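Local coordinates for protein EH1AB1 (Metagenome, PDB 6I8F) that hydrolyses esters, as a metagenomic enzyme from Lake Arreo with the alpha/beta hydrolase fold, at residues Met180-Cys185 with Ala197-Ile202. Numbering follows the deposited sequence.
Sequences MAAVVC and AFQMLI
A181, in segment 180-185 of helix 176-190, sits over Q199 of strand 198-202, their CA atoms 6.6 Å apart, where the axes of the two short segments approach to 8.1 Å and run nearly antiparallel at 151°. Small residues on the helix suit so close an approach. The A181 methyl CB points at the strand and meets L201 CD2 at 3.7 Å, and the same branch reaches A182 N at 3.7 Å. Branched L201 sets two methyls against the small alanines, CD1 lying 4.2 Å from A182 CB. One turn after A181, C185 offers a compact, polarisable sulfur: SG lies 3.8 Å from Q199 CB and flanks the amide carbon as well. Q199 CG lies between the backbone N and the carbonyl carbon (chi1 60°), and the chain, extended beyond it (chi2 -176°), brings the amide to the helix. An amide suits this place: OE1 accepts from a water (2.7 Å) that also donates to A182 O (2.9 Å), while NE2 hydrogen-bonds to P260 O. The contact closes the beta-alpha-beta crossover from strand 169-174 through helix 176-190 to strand 198-202. A181 and C185 also rest on V171 of strand 169-174, Q199 touches A262 of strand 262-267, and V183 and V184 pack against helix 143-157.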
ATOM      1  N   MET A 180     -11.108  13.114  10.586  1.00 18.24           N
ATOM      2  CA  MET A 180     -11.048  12.964  12.046  1.00 19.53           C
ATOM      3  C   MET A 180      -9.749  12.257  12.440  1.00 19.13           C
ATOM      4  O   MET A 180      -9.049  12.705  13.337  1.00 19.28           O
ATOM      5  CB  MET A 180     -12.230  12.154  12.585  1.00 20.99           C
ATOM      6  CG  MET A 180     -12.423  12.319  14.086  1.00 24.45           C
ATOM      7  SD  MET A 180     -14.030  11.730  14.680  1.00 30.15           S
ATOM      8  CE  MET A 180     -15.149  12.927  13.964  1.00 30.26           C
ATOM      9  N   ALA A 181      -9.455  11.132  11.772  1.00 18.47           N
ATOM     10  CA  ALA A 181      -8.262  10.355  12.067  1.00 18.36           C
ATOM     11  C   ALA A 181      -7.018  11.224  11.855  1.00 18.27           C
ATOM     12  O   ALA A 181      -6.140  11.246  12.696  1.00 18.70           O
ATOM     13  CB  ALA A 181      -8.217   9.097  11.226  1.00 17.77           C
ATOM     14  N   ALA A 182      -6.953  11.943  10.732  1.00 18.12           N
ATOM     15  CA  ALA A 182      -5.780  12.772  10.451  1.00 19.11           C
ATOM     16  C   ALA A 182      -5.603  13.820  11.556  1.00 18.95           C
ATOM     17  O   ALA A 182      -4.483  14.082  12.030  1.00 18.35           O
ATOM     18  CB  ALA A 182      -5.908  13.425   9.098  1.00 19.13           C
ATOM     19  N   VAL A 183      -6.721  14.432  11.946  1.00 19.01           N
ATOM     20  CA  VAL A 183      -6.722  15.532  12.907  1.00 19.08           C
ATOM     21  C   VAL A 183      -6.332  15.008  14.289  1.00 18.70           C
ATOM     22  O   VAL A 183      -5.584  15.679  14.982  1.00 20.23           O
ATOM     23  CB  VAL A 183      -8.072  16.268  12.911  1.00 19.67           C
ATOM     24  CG1 VAL A 183      -8.232  17.179  14.124  1.00 20.91           C
ATOM     25  CG2 VAL A 183      -8.259  17.053  11.627  1.00 20.08           C
ATOM     26  N   VAL A 184      -6.825  13.819  14.676  1.00 17.77           N
ATOM     27  CA  VAL A 184      -6.450  13.221  15.965  1.00 17.72           C
ATOM     28  C   VAL A 184      -4.923  13.119  16.067  1.00 17.61           C
ATOM     29  O   VAL A 184      -4.348  13.441  17.103  1.00 17.71           O
ATOM     30  CB  VAL A 184      -7.113  11.847  16.209  1.00 17.28           C
ATOM     31  CG1 VAL A 184      -6.499  11.126  17.403  1.00 17.25           C
ATOM     32  CG2 VAL A 184      -8.618  11.977  16.391  1.00 16.95           C
ATOM     33  N   CYS A 185      -4.273  12.652  14.995  1.00 18.52           N
ATOM     34  CA  CYS A 185      -2.806  12.490  14.994  1.00 19.45           C
ATOM     35  C   CYS A 185      -2.106  13.838  15.201  1.00 19.13           C
ATOM     36  O   CYS A 185      -1.171  13.929  16.012  1.00 19.06           O
ATOM     37  CB  CYS A 185      -2.311  11.863  13.702  1.00 19.63           C
ATOM     38  SG  CYS A 185      -2.896  10.162  13.478  1.00 20.04           S
ATOM     39  N   ALA A 197      -0.080   4.940  16.632  1.00 18.25           N
ATOM     40  CA  ALA A 197       1.058   4.284  15.997  1.00 17.92           C
ATOM     41  C   ALA A 197       0.892   4.227  14.466  1.00 18.66           C
ATOM     42  O   ALA A 197       1.842   3.893  13.739  1.00 18.37           O
ATOM     43  CB  ALA A 197       1.178   2.890  16.568  1.00 18.15           C
ATOM     44  N   PHE A 198      -0.323   4.498  13.966  1.00 17.78           N
ATOM     45  CA  PHE A 198      -0.649   4.314  12.548  1.00 16.57           C
ATOM     46  C   PHE A 198      -1.938   5.079  12.262  1.00 16.38           C
ATOM     47  O   PHE A 198      -2.751   5.231  13.173  1.00 15.67           O
ATOM     48  CB  PHE A 198      -0.788   2.821  12.240  1.00 16.48           C
ATOM     49  CG  PHE A 198      -1.026   2.432  10.797  1.00 16.63           C
ATOM     50  CD1 PHE A 198      -2.306   2.241  10.311  1.00 16.61           C
ATOM     51  CD2 PHE A 198       0.038   2.210   9.934  1.00 17.86           C
ATOM     52  CE1 PHE A 198      -2.531   1.855   8.997  1.00 16.48           C
ATOM     53  CE2 PHE A 198      -0.180   1.807   8.623  1.00 17.62           C
ATOM     54  CZ  PHE A 198      -1.466   1.638   8.155  1.00 17.61           C
ATOM     55  N   GLN A 199      -2.104   5.555  11.022  1.00 16.26           N
ATOM     56  CA  GLN A 199      -3.318   6.257  10.610  1.00 16.76           C
ATOM     57  C   GLN A 199      -3.798   5.691   9.266  1.00 16.42           C
ATOM     58  O   GLN A 199      -3.050   5.626   8.300  1.00 15.94           O
ATOM     59  CB  GLN A 199      -3.121   7.780  10.584  1.00 16.96           C
ATOM     60  CG  GLN A 199      -2.024   8.278   9.639  1.00 16.56           C
ATOM     61  CD  GLN A 199      -1.800   9.772   9.724  1.00 17.13           C
ATOM     62  OE1 GLN A 199      -2.741  10.566   9.668  1.00 17.13           O
ATOM     63  NE2 GLN A 199      -0.544  10.181   9.855  1.00 17.40           N
ATOM     64  N   MET A 200      -5.064   5.264   9.234  1.00 16.39           N
ATOM     65  CA  MET A 200      -5.671   4.706   8.043  1.00 16.28           C
ATOM     66  C   MET A 200      -6.682   5.725   7.513  1.00 16.12           C
ATOM     67  O   MET A 200      -7.777   5.860   8.048  1.00 16.04           O
ATOM     68  CB  MET A 200      -6.354   3.364   8.346  1.00 16.98           C
ATOM     69  CG  MET A 200      -7.095   2.772   7.147  1.00 17.15           C
ATOM     70  SD  MET A 200      -8.215   1.415   7.599  1.00 18.86           S
ATOM     71  CE  MET A 200      -7.057   0.212   8.237  1.00 19.13           C
ATOM     72  N   LEU A 201      -6.283   6.470   6.479  1.00 15.95           N
ATOM     73  CA  LEU A 201      -7.092   7.552   5.938  1.00 15.96           C
ATOM     74  C   LEU A 201      -7.732   7.107   4.616  1.00 15.50           C
ATOM     75  O   LEU A 201      -7.077   7.019   3.583  1.00 14.09           O
ATOM     76  CB  LEU A 201      -6.215   8.794   5.755  1.00 16.87           C
ATOM     77  CG  LEU A 201      -5.287   9.157   6.916  1.00 16.90           C
ATOM     78  CD1 LEU A 201      -4.509  10.421   6.573  1.00 17.31           C
ATOM     79  CD2 LEU A 201      -6.045   9.341   8.221  1.00 17.36           C
ATOM     80  N   ILE A 202      -9.031   6.807   4.679  1.00 15.36           N
ATOM     81  CA  ILE A 202      -9.807   6.353   3.523  1.00 15.79           C
ATOM     82  C   ILE A 202     -10.534   7.571   2.926  1.00 16.60           C
ATOM     83  O   ILE A 202     -11.415   8.143   3.560  1.00 16.55           O
ATOM     84  CB  ILE A 202     -10.800   5.245   3.920  1.00 15.11           C
ATOM     85  CG1 ILE A 202     -10.130   4.083   4.666  1.00 15.01           C
ATOM     86  CG2 ILE A 202     -11.587   4.786   2.699  1.00 15.10           C
ATOM     87  CD1 ILE A 202      -8.937   3.460   3.957  1.00 15.71           C
TER
HETATM   88  O   HOH W   1      -2.382  13.108  10.360  1.00 16.94           O